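PDB 4QNY: mitogen activated protein kinase, putative from Leishmania donovani, which probably transfers phosphate from ATP to serine and threonine residues of target proteins in a signalling cascade. Local coordinates for residues 281-287 / 305-310; 127-131 / 216-220; 84-90 / 101-106. All blocks are in the same frame, centred on the assembly; numbering follows the deposited sequence.

Contact 1: 281-287 / 305-310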
loop_
_atom_site.group_PDB
_atom_site.type_symbol
_atom_site.label_atom_id
_atom_site.label_comp_id
_atom_site.label_asym_id
_atom_site.label_seq_id
_atom_site.Cartn_x
_atom_site.Cartn_y
_atom_site.Cartn_z
ATOM N N SER A 281 7.227 -0.773 24.589
ATOM C CA SER A 281 6.716 0.223 25.522
ATOM C C SER A 281 5.193 0.155 25.600
ATOM O O SER A 281 4.545 -0.314 24.663
ATOM C CB SER A 281 7.163 1.625 25.100
ATOM O OG SER A 281 6.588 1.987 23.857
ATOM N N PRO A 282 4.615 0.614 26.722
ATOM C CA PRO A 282 3.154 0.647 26.857
ATOM C C PRO A 282 2.495 1.567 25.831
ATOM O O PRO A 282 1.344 1.344 25.457
ATOM C CB PRO A 282 2.943 1.178 28.280
ATOM C CG PRO A 282 4.211 0.864 28.997
ATOM C CD PRO A 282 5.291 1.008 27.970
ATOM N N GLU A 283 3.221 2.588 25.386
ATOM C CA GLU A 283 2.709 3.513 24.381
ATOM C C GLU A 283 2.596 2.830 23.022
ATOM O O GLU A 283 1.638 3.055 22.280
ATOM C CB GLU A 283 3.604 4.752 24.273
ATOM C CG GLU A 283 3.528 5.697 25.465
ATOM C CD GLU A 283 4.260 5.169 26.684
ATOM O OE1 GLU A 283 5.318 4.528 26.514
ATOM O OE2 GLU A 283 3.775 5.396 27.813
ATOM N N ALA A 284 3.579 1.996 22.702
ATOM C CA ALA A 284 3.592 1.274 21.435
ATOM C C ALA A 284 2.484 0.231 21.388
ATOM O O ALA A 284 1.842 0.036 20.354
ATOM C CB ALA A 284 4.944 0.615 21.215
ATOM N N LEU A 285 2.263 -0.437 22.514
ATOM C CA LEU A 285 1.286 -1.515 22.580
ATOM C C LEU A 285 -0.143 -0.986 22.614
ATOM O O LEU A 285 -1.080 -1.694 22.246
ATOM C CB LEU A 285 1.553 -2.400 23.798
ATOM C CG LEU A 285 2.850 -3.208 23.723
ATOM C CD1 LEU A 285 2.981 -4.141 24.917
ATOM C CD2 LEU A 285 2.918 -3.983 22.413
ATOM N N ASP A 286 -0.311 0.257 23.052
ATOM C CA ASP A 286 -1.631 0.872 23.041
ATOM C C ASP A 286 -2.009 1.322 21.637
ATOM O O ASP A 286 -3.140 1.118 21.195
ATOM C CB ASP A 286 -1.694 2.059 23.997
ATOM C CG ASP A 286 -3.015 2.795 23.909
ATOM O OD1 ASP A 286 -4.035 2.228 24.348
ATOM O OD2 ASP A 286 -3.036 3.933 23.394
ATOM N N LEU A 287 -1.059 1.946 20.947
ATOM C CA LEU A 287 -1.273 2.381 19.571
ATOM C C LEU A 287 -1.554 1.179 18.679
ATOM O O LEU A 287 -2.405 1.235 17.794
ATOM C CB LEU A 287 -0.061 3.156 19.052
ATOM C CG LEU A 287 -0.176 3.696 17.624
ATOM C CD1 LEU A 287 -1.335 4.674 17.511
ATOM C CD2 LEU A 287 1.125 4.348 17.185
ATOM N N ALA A 305 -4.010 8.963 15.600
ATOM C CA ALA A 305 -2.794 8.158 15.652
ATOM C C ALA A 305 -1.550 9.038 15.593
ATOM O O ALA A 305 -0.543 8.749 16.240
ATOM C CB ALA A 305 -2.781 7.143 14.521
ATOM N N MET A 306 -1.625 10.113 14.816
ATOM C CA MET A 306 -0.518 11.056 14.713
ATOM C C MET A 306 -0.337 11.844 16.007
ATOM O O MET A 306 0.759 12.319 16.301
ATOM C CB MET A 306 -0.732 12.020 13.544
ATOM C CG MET A 306 -0.622 11.374 12.174
ATOM S SD MET A 306 -0.708 12.578 10.833
ATOM C CE MET A 306 -2.357 13.235 11.065
ATOM N N ARG A 307 -1.416 11.977 16.775
ATOM C CA ARG A 307 -1.379 12.720 18.032
ATOM C C ARG A 307 -1.182 11.796 19.230
ATOM O O ARG A 307 -1.160 12.246 20.375
ATOM C CB ARG A 307 -2.660 13.539 18.214
ATOM C CG ARG A 307 -2.929 14.539 17.100
ATOM C CD ARG A 307 -3.932 15.596 17.540
ATOM N NE ARG A 307 -4.989 15.802 16.554
ATOM C CZ ARG A 307 -6.227 15.334 16.680
ATOM N NH1 ARG A 307 -6.568 14.635 17.755
ATOM N NH2 ARG A 307 -7.126 15.568 15.734
ATOM N N HIS A 308 -1.043 10.503 18.958
ATOM C CA HIS A 308 -0.827 9.512 20.005
ATOM C C HIS A 308 0.513 9.744 20.706
ATOM O O HIS A 308 1.496 10.111 20.061
ATOM C CB HIS A 308 -0.888 8.101 19.416
ATOM C CG HIS A 308 -0.962 7.015 20.443
ATOM N ND1 HIS A 308 0.158 6.416 20.976
ATOM C CD2 HIS A 308 -2.025 6.421 21.036
ATOM C CE1 HIS A 308 -0.211 5.500 21.854
ATOM N NE2 HIS A 308 -1.531 5.483 21.909
ATOM N N PRO A 309 0.552 9.538 22.034
ATOM C CA PRO A 309 1.759 9.703 22.856
ATOM C C PRO A 309 2.983 8.922 22.363
ATOM O O PRO A 309 4.106 9.274 22.724
ATOM C CB PRO A 309 1.314 9.185 24.225
ATOM C CG PRO A 309 -0.140 9.484 24.268
ATOM C CD PRO A 309 -0.638 9.272 22.863
ATOM N N PHE A 310 2.772 7.883 21.560
ATOM C CA PHE A 310 3.880 7.084 21.044
ATOM C C PHE A 310 4.701 7.866 20.021
ATOM O O PHE A 310 5.868 7.559 19.782
ATOM C CB PHE A 310 3.359 5.785 20.423
ATOM C CG PHE A 310 4.436 4.909 19.843
ATOM C CD1 PHE A 310 5.427 4.376 20.651
ATOM C CD2 PHE A 310 4.446 4.604 18.491
ATOM C CE1 PHE A 310 6.416 3.567 20.119
ATOM C CE2 PHE A 310 5.431 3.794 17.954
ATOM C CZ PHE A 310 6.414 3.273 18.769
#
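H308 meets D286 through a short, almost straight hydrogen bond: NE2 of the histidine donates to OD2 of the aspartate at 2.6 Å, with 177° at the proton. The acceptor lies in the plane of the imidazole and offers its anti lone pair, and the carboxylate is turned only 21° from the ring. The same ring edge faces the helix backbone, where CE1 of H308 comes to 3.1 Å from E283 O. L287 covers one face in a CH-pi contact, its CB 3.8 Å from the ring centroid, while P309 CD sits over the opposite face, so the imidazole is sandwiched as well as bonded.

F310 makes the second, apolar half of the contact. A284 CA lies over one face of the phenyl ring, A284 CB touches CE1 of F310 at 3.5 Å, and CD2 of L287 meets CD2 of F310 at 3.6 Å. With CG anti to the backbone N in L287 (chi1 -179°), the leucine sends one branch toward F310 and the other toward A305.

What positions these groups lies just behind them. F310 N donates to ND1 of H308 at 3.1 Å, tilted from the ring plane. OD1 of D286 forms a salt bridge with R289. At the start of helix 282-291, S281 is the N-cap, its OG accepting from A284 N; that hydroxyl also bonds E124 of helix 124-143. F310 touches the same glutamate, and A305 packs on L135 farther along that helix. H308, P309 and F310 fit the start of the His-X-aromatic-hydrophobic motif known near the end of kinase domains. With ND1 accepting and NE2 donating, both ring nitrogens are used, an arrangement consistent with a neutral imidazole whose rotation is fixed from two sides.

Contact 2: 127-131 / 216-220; sequences IQFFI and LGELL
I127 and L219 lie at the middle of a contact between apolar side chains of helices 124-143 and 206-219. The two run alongside each other, pointing opposite ways, with CG2 of I127 4.0 Å from CB of L219. The longer arm of the isoleucine, extended at chi2 (171°), runs on to the end of the other helix: its CD1 lies 3.3 Å from the carbonyl oxygen of L219 and 3.8 Å from CD2 of L220.

A second kind of packing is crosswise. L216 sets its CD1 against both isoleucines, 3.6 Å from CG2 of I127 and 4.0 Å from CG1 of I131, lying roughly perpendicular to each. One turn on from I127, I131 points CD1 at CD1 of L219, and the F130 ring lies obliquely to the same leucine, CD2 of F130 4.2 Å from CD2 of L219.

Neighbouring helices complete the surroundings: L116 touches L219, while L288 touches both L216 and L220. Packing of branched aliphatic side chains, with one phenylalanine at its margin and no polar side chain engaged across it, belongs to the helical core of the kinase C-lobe, where helix 124-143 (helix E) packs against the central helix 206-219 (helix F).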
loop_
_atom_site.group_PDB
_atom_site.type_symbol
_atom_site.label_atom_id
_atom_site.label_comp_id
_atom_site.label_asym_id
_atom_site.label_seq_id
_atom_site.Cartn_x
_atom_site.Cartn_y
_atom_site.Cartn_z
ATOM N N ILE A 127 10.997 2.733 14.657
ATOM C CA ILE A 127 9.594 2.431 14.404
ATOM C C ILE A 127 8.733 3.689 14.468
ATOM O O ILE A 127 7.847 3.886 13.637
ATOM C CB ILE A 127 9.061 1.392 15.408
ATOM C CG1 ILE A 127 9.904 0.117 15.344
ATOM C CG2 ILE A 127 7.603 1.075 15.132
ATOM C CD1 ILE A 127 9.589 -0.879 16.435
ATOM N N GLN A 128 9.007 4.540 15.454
ATOM C CA GLN A 128 8.285 5.799 15.616
ATOM C C GLN A 128 8.352 6.656 14.356
ATOM O O GLN A 128 7.342 7.201 13.911
ATOM C CB GLN A 128 8.842 6.586 16.804
ATOM C CG GLN A 128 8.414 6.057 18.160
ATOM C CD GLN A 128 9.239 6.630 19.296
ATOM O OE1 GLN A 128 10.324 7.170 19.081
ATOM N NE2 GLN A 128 8.724 6.516 20.515
ATOM N N PHE A 129 9.548 6.769 13.786
ATOM C CA PHE A 129 9.756 7.580 12.594
ATOM C C PHE A 129 9.095 6.942 11.372
ATOM O O PHE A 129 8.543 7.641 10.523
ATOM C CB PHE A 129 11.252 7.790 12.346
ATOM C CG PHE A 129 11.555 8.831 11.305
ATOM C CD1 PHE A 129 10.847 10.021 11.269
ATOM C CD2 PHE A 129 12.559 8.628 10.374
ATOM C CE1 PHE A 129 11.124 10.983 10.316
ATOM C CE2 PHE A 129 12.844 9.586 9.418
ATOM C CZ PHE A 129 12.126 10.765 9.389
ATOM N N PHE A 130 9.153 5.616 11.293
ATOM C CA PHE A 130 8.484 4.880 10.223
ATOM C C PHE A 130 6.973 5.078 10.274
ATOM O O PHE A 130 6.346 5.425 9.274
ATOM C CB PHE A 130 8.808 3.386 10.306
ATOM C CG PHE A 130 10.150 3.018 9.744
ATOM C CD1 PHE A 130 10.762 3.814 8.789
ATOM C CD2 PHE A 130 10.798 1.868 10.165
ATOM C CE1 PHE A 130 11.997 3.473 8.270
ATOM C CE2 PHE A 130 12.032 1.522 9.649
ATOM C CZ PHE A 130 12.632 2.325 8.701
ATOM N N ILE A 131 6.398 4.855 11.452
ATOM C CA ILE A 131 4.951 4.910 11.630
ATOM C C ILE A 131 4.388 6.312 11.397
ATOM O O ILE A 131 3.365 6.468 10.728
ATOM C CB ILE A 131 4.550 4.427 13.039
ATOM C CG1 ILE A 131 4.836 2.931 13.183
ATOM C CG2 ILE A 131 3.080 4.701 13.307
ATOM C CD1 ILE A 131 4.125 2.071 12.157
ATOM N N LEU A 216 2.915 -2.182 12.081
ATOM C CA LEU A 216 3.436 -1.870 13.409
ATOM C C LEU A 216 3.687 -3.146 14.208
ATOM O O LEU A 216 4.677 -3.250 14.932
ATOM C CB LEU A 216 2.472 -0.953 14.165
ATOM C CG LEU A 216 2.810 -0.646 15.627
ATOM C CD1 LEU A 216 4.190 -0.022 15.744
ATOM C CD2 LEU A 216 1.759 0.263 16.245
ATOM N N GLY A 217 2.788 -4.115 14.064
ATOM C CA GLY A 217 2.914 -5.384 14.756
ATOM C C GLY A 217 4.158 -6.148 14.346
ATOM O O GLY A 217 4.761 -6.854 15.156
ATOM N N GLU A 218 4.546 -6.000 13.085
ATOM C CA GLU A 218 5.727 -6.679 12.568
ATOM C C GLU A 218 7.006 -5.919 12.907
ATOM O O GLU A 218 8.038 -6.526 13.193
ATOM C CB GLU A 218 5.613 -6.872 11.055
ATOM C CG GLU A 218 4.484 -7.795 10.636
ATOM C CD GLU A 218 4.420 -7.994 9.136
ATOM O OE1 GLU A 218 5.483 -8.210 8.519
ATOM O OE2 GLU A 218 3.307 -7.935 8.576
ATOM N N LEU A 219 6.933 -4.591 12.868
ATOM C CA LEU A 219 8.074 -3.745 13.206
ATOM C C LEU A 219 8.485 -3.928 14.664
ATOM O O LEU A 219 9.665 -3.838 15.003
ATOM C CB LEU A 219 7.753 -2.274 12.933
ATOM C CG LEU A 219 7.675 -1.843 11.466
ATOM C CD1 LEU A 219 7.098 -0.441 11.349
ATOM C CD2 LEU A 219 9.045 -1.916 10.807
ATOM N N LEU A 220 7.504 -4.195 15.520
ATOM C CA LEU A 220 7.754 -4.388 16.945
ATOM C C LEU A 220 8.400 -5.740 17.237
ATOM O O LEU A 220 8.691 -6.059 18.390
ATOM C CB LEU A 220 6.451 -4.252 17.735
ATOM C CG LEU A 220 5.956 -2.823 17.970
ATOM C CD1 LEU A 220 4.554 -2.831 18.558
ATOM C CD2 LEU A 220 6.919 -2.071 18.877
#

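Contact 3: 84-90 / 101-106. With ANP (phosphoaminophosphonic acid-adenylate ester), chain D.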
loop_
_atom_site.group_PDB
_atom_site.type_symbol
_atom_site.label_atom_id
_atom_site.label_comp_id
_atom_site.label_asym_id
_atom_site.label_seq_id
_atom_site.Cartn_x
_atom_site.Cartn_y
_atom_site.Cartn_z
ATOM N N ILE A 84 5.763 8.491 -2.847
ATOM C CA ILE A 84 6.714 8.321 -3.941
ATOM C C ILE A 84 6.342 9.208 -5.134
ATOM O O ILE A 84 5.184 9.274 -5.552
ATOM C CB ILE A 84 6.820 6.834 -4.378
ATOM C CG1 ILE A 84 8.012 6.634 -5.316
ATOM C CG2 ILE A 84 5.518 6.332 -4.995
ATOM C CD1 ILE A 84 9.354 6.800 -4.633
ATOM N N GLY A 85 7.338 9.920 -5.651
ATOM C CA GLY A 85 7.107 10.923 -6.676
ATOM C C GLY A 85 7.132 10.384 -8.091
ATOM O O GLY A 85 7.654 9.300 -8.350
ATOM N N LEU A 86 6.562 11.154 -9.009
ATOM C CA LEU A 86 6.525 10.782 -10.416
ATOM C C LEU A 86 7.483 11.654 -11.222
ATOM O O LEU A 86 7.388 12.881 -11.190
ATOM C CB LEU A 86 5.102 10.909 -10.965
ATOM C CG LEU A 86 4.853 10.370 -12.374
ATOM C CD1 LEU A 86 5.006 8.859 -12.400
ATOM C CD2 LEU A 86 3.477 10.785 -12.870
ATOM N N ARG A 87 8.404 11.020 -11.942
ATOM C CA ARG A 87 9.385 11.761 -12.728
ATOM C C ARG A 87 9.037 11.803 -14.213
ATOM O O ARG A 87 9.287 12.808 -14.880
ATOM C CB ARG A 87 10.785 11.168 -12.543
ATOM C CG ARG A 87 11.694 12.004 -11.652
ATOM C CD ARG A 87 13.142 11.942 -12.117
ATOM N NE ARG A 87 13.985 12.911 -11.421
ATOM C CZ ARG A 87 15.236 13.199 -11.768
ATOM N NH1 ARG A 87 15.794 12.593 -12.807
ATOM N NH2 ARG A 87 15.929 14.095 -11.078
ATOM N N ASN A 88 8.462 10.721 -14.732
ATOM C CA ASN A 88 8.145 10.647 -16.156
ATOM C C ASN A 88 7.155 9.538 -16.508
ATOM O O ASN A 88 6.961 8.595 -15.742
ATOM C CB ASN A 88 9.431 10.457 -16.965
ATOM C CG ASN A 88 9.358 11.094 -18.339
ATOM O OD1 ASN A 88 8.278 11.248 -18.909
ATOM N ND2 ASN A 88 10.512 11.468 -18.879
ATOM N N ILE A 89 6.530 9.671 -17.676
ATOM C CA ILE A 89 5.651 8.640 -18.223
ATOM C C ILE A 89 6.039 8.339 -19.670
ATOM O O ILE A 89 5.761 9.128 -20.572
ATOM C CB ILE A 89 4.167 9.059 -18.175
ATOM C CG1 ILE A 89 3.748 9.427 -16.749
ATOM C CG2 ILE A 89 3.281 7.945 -18.718
ATOM C CD1 ILE A 89 3.729 8.254 -15.796
ATOM N N LEU A 90 6.681 7.195 -19.885
ATOM C CA LEU A 90 7.155 6.821 -21.214
ATOM C C LEU A 90 6.133 5.972 -21.961
ATOM O O LEU A 90 5.829 4.852 -21.556
ATOM C CB LEU A 90 8.482 6.069 -21.113
ATOM C CG LEU A 90 9.600 6.773 -20.342
ATOM C CD1 LEU A 90 10.870 5.937 -20.365
ATOM C CD2 LEU A 90 9.856 8.162 -20.907
ATOM N N PHE A 101 4.073 0.313 -21.503
ATOM C CA PHE A 101 4.618 1.637 -21.215
ATOM C C PHE A 101 5.326 1.645 -19.862
ATOM O O PHE A 101 5.155 0.729 -19.057
ATOM C CB PHE A 101 3.519 2.707 -21.260
ATOM C CG PHE A 101 2.649 2.748 -20.039
ATOM C CD1 PHE A 101 1.586 1.874 -19.898
ATOM C CD2 PHE A 101 2.878 3.684 -19.042
ATOM C CE1 PHE A 101 0.779 1.918 -18.780
ATOM C CE2 PHE A 101 2.076 3.732 -17.923
ATOM C CZ PHE A 101 1.024 2.849 -17.791
ATOM N N TYR A 102 6.123 2.681 -19.622
ATOM C CA TYR A 102 6.950 2.752 -18.421
ATOM C C TYR A 102 6.555 3.885 -17.480
ATOM O O TYR A 102 6.269 5.002 -17.912
ATOM C CB TYR A 102 8.424 2.904 -18.804
ATOM C CG TYR A 102 9.077 1.619 -19.253
ATOM C CD1 TYR A 102 9.772 0.821 -18.354
ATOM C CD2 TYR A 102 8.996 1.200 -20.575
ATOM C CE1 TYR A 102 10.371 -0.355 -18.758
ATOM C CE2 TYR A 102 9.593 0.024 -20.988
ATOM C CZ TYR A 102 10.278 -0.750 -20.075
ATOM O OH TYR A 102 10.873 -1.922 -20.478
ATOM N N ILE A 103 6.551 3.581 -16.187
ATOM C CA ILE A 103 6.338 4.581 -15.151
ATOM C C ILE A 103 7.665 4.905 -14.478
ATOM O O ILE A 103 8.317 4.019 -13.923
ATOM C CB ILE A 103 5.329 4.100 -14.092
ATOM C CG1 ILE A 103 3.986 3.770 -14.746
ATOM C CG2 ILE A 103 5.159 5.149 -13.004
ATOM C CD1 ILE A 103 3.027 3.047 -13.827
ATOM N N VAL A 104 8.066 6.170 -14.534
ATOM C CA VAL A 104 9.350 6.586 -13.983
ATOM C C VAL A 104 9.180 7.327 -12.660
ATOM O O VAL A 104 8.569 8.395 -12.608
ATOM C CB VAL A 104 10.115 7.482 -14.972
ATOM C CG1 VAL A 104 11.414 7.967 -14.355
ATOM C CG2 VAL A 104 10.382 6.728 -16.267
ATOM N N MET A 105 9.729 6.752 -11.594
ATOM C CA MET A 105 9.593 7.314 -10.255
ATOM C C MET A 105 10.946 7.554 -9.595
ATOM O O MET A 105 11.971 7.057 -10.066
ATOM C CB MET A 105 8.758 6.385 -9.372
ATOM C CG MET A 105 7.459 5.917 -9.999
ATOM S SD MET A 105 6.852 4.411 -9.217
ATOM C CE MET A 105 8.150 3.257 -9.657
ATOM N N ASP A 106 10.943 8.314 -8.503
ATOM C CA ASP A 106 12.137 8.475 -7.681
ATOM C C ASP A 106 12.556 7.125 -7.110
ATOM O O ASP A 106 11.722 6.243 -6.911
ATOM C CB ASP A 106 11.893 9.475 -6.549
ATOM C CG ASP A 106 11.731 10.897 -7.049
ATOM O OD1 ASP A 106 12.510 11.310 -7.934
ATOM O OD2 ASP A 106 10.827 11.603 -6.555
HETATM P PG ANP D . 0.758 -2.785 -9.253
HETATM O O1G ANP D . 1.730 -2.990 -10.372
HETATM O O2G ANP D . 0.373 -1.258 -9.179
HETATM O O3G ANP D . -0.553 -3.625 -9.540
HETATM P PB ANP D . 3.008 -3.807 -7.864
HETATM O O1B ANP D . 3.156 -4.804 -8.967
HETATM O O2B ANP D . 3.386 -4.495 -6.520
HETATM N N3B ANP D . 1.417 -3.270 -7.766
HETATM P PA ANP D . 4.737 -1.832 -6.976
HETATM O O1A ANP D . 4.240 -2.204 -5.631
HETATM O O2A ANP D . 4.593 -0.338 -7.276
HETATM O O3A ANP D . 3.955 -2.595 -8.141
HETATM O "O5'" ANP D . 6.251 -2.286 -7.078
HETATM C "C5'" ANP D . 6.678 -3.614 -6.710
HETATM C "C4'" ANP D . 7.956 -3.517 -5.913
HETATM O "O4'" ANP D . 8.919 -2.714 -6.625
HETATM C "C3'" ANP D . 7.832 -2.848 -4.552
HETATM O "O3'" ANP D . 7.391 -3.774 -3.565
HETATM C "C2'" ANP D . 9.263 -2.374 -4.293
HETATM O "O2'" ANP D . 10.067 -3.409 -3.736
HETATM C "C1'" ANP D . 9.746 -2.022 -5.706
HETATM N N9 ANP D . 9.682 -0.596 -6.010
HETATM C C8 ANP D . 8.616 0.092 -6.519
HETATM N N7 ANP D . 8.834 1.377 -6.692
HETATM C C5 ANP D . 10.141 1.537 -6.259
HETATM C C6 ANP D . 10.978 2.672 -6.183
HETATM N N6 ANP D . 10.605 3.898 -6.552
HETATM N N1 ANP D . 12.231 2.494 -5.705
HETATM C C2 ANP D . 12.610 1.268 -5.331
HETATM N N3 ANP D . 11.911 0.130 -5.359
HETATM C C4 ANP D . 10.679 0.337 -5.835
HETATM O O HOH W 1 9.369 11.360 -3.927
#
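Strands 86-90 and 101-106 run antiparallel, 165° between their directions, as a hairpin interrupted by a classic beta bulge. At the bulge R87 and N88 both face V104, and its carbonyl oxygen accepts from R87 N at 2.7 Å and from N88 N at 3.2 Å, both donors reaching it from the same face of its plane. Regular pairing follows toward L90 and Y102, whereas the bond from D106 N to G85 O is weak.

V104 packs against both residues of the bulge: CG1 meets R87 CB at 3.7 Å, and CB meets N88 CB at 3.6 Å. L90 and Y102, a hydrogen-bonded pair, continue this face. On the other face, CD1 of L86 touches CG2 of I103 at 3.8 Å, and both residues rest on helix 62-77. The polar ends reach farther: N88 ND2 bonds Y22, and Y102 OH bonds E14. The R87 guanidinium and D106 carboxylate are close enough for their charges to attract, but OD1 of D106 sits well out of the guanidinium plane, and the pair is not a salt bridge. A water links D106 OD2 to G85 N, weakly at the latter.

At the nucleotide, N6 of the adenine donates to D106 O at 2.6 Å. CD1 of I84 lies 3.7 Å from that N6, and M105, its chain bent at the last torsion (chi3 -65°), brings CE to 3.6 Å from N7 of the nucleotide. By analogy with other kinases M105 corresponds to the gatekeeper and D106 to the start of the hinge, where M108 N also bonds the ligand. Adenine recognition thus pairs a backbone oxygen, which reads the amino group, with apolar side chains.

In the fold
Contacts 1 and 2 both belong to the helical C-lobe and touch each other, A284 of contact 1 against L220 of contact 2 and L287 against L216; F310 O also lies close to Q128, within 127-131. Contact 3 is in the N-lobe sheet, its centre about 35 Å from that of contact 1 and about 28 Å from that of contact 2. Their chemistry follows their place. The buried contact 2 relies on apolar side-chain packing, the partly buried contact 1 adds a polar side-chain pair, and contact 3, also buried, is held mainly by backbone hydrogen bonds, with side chains packed on both faces, and directly borders the nucleotide.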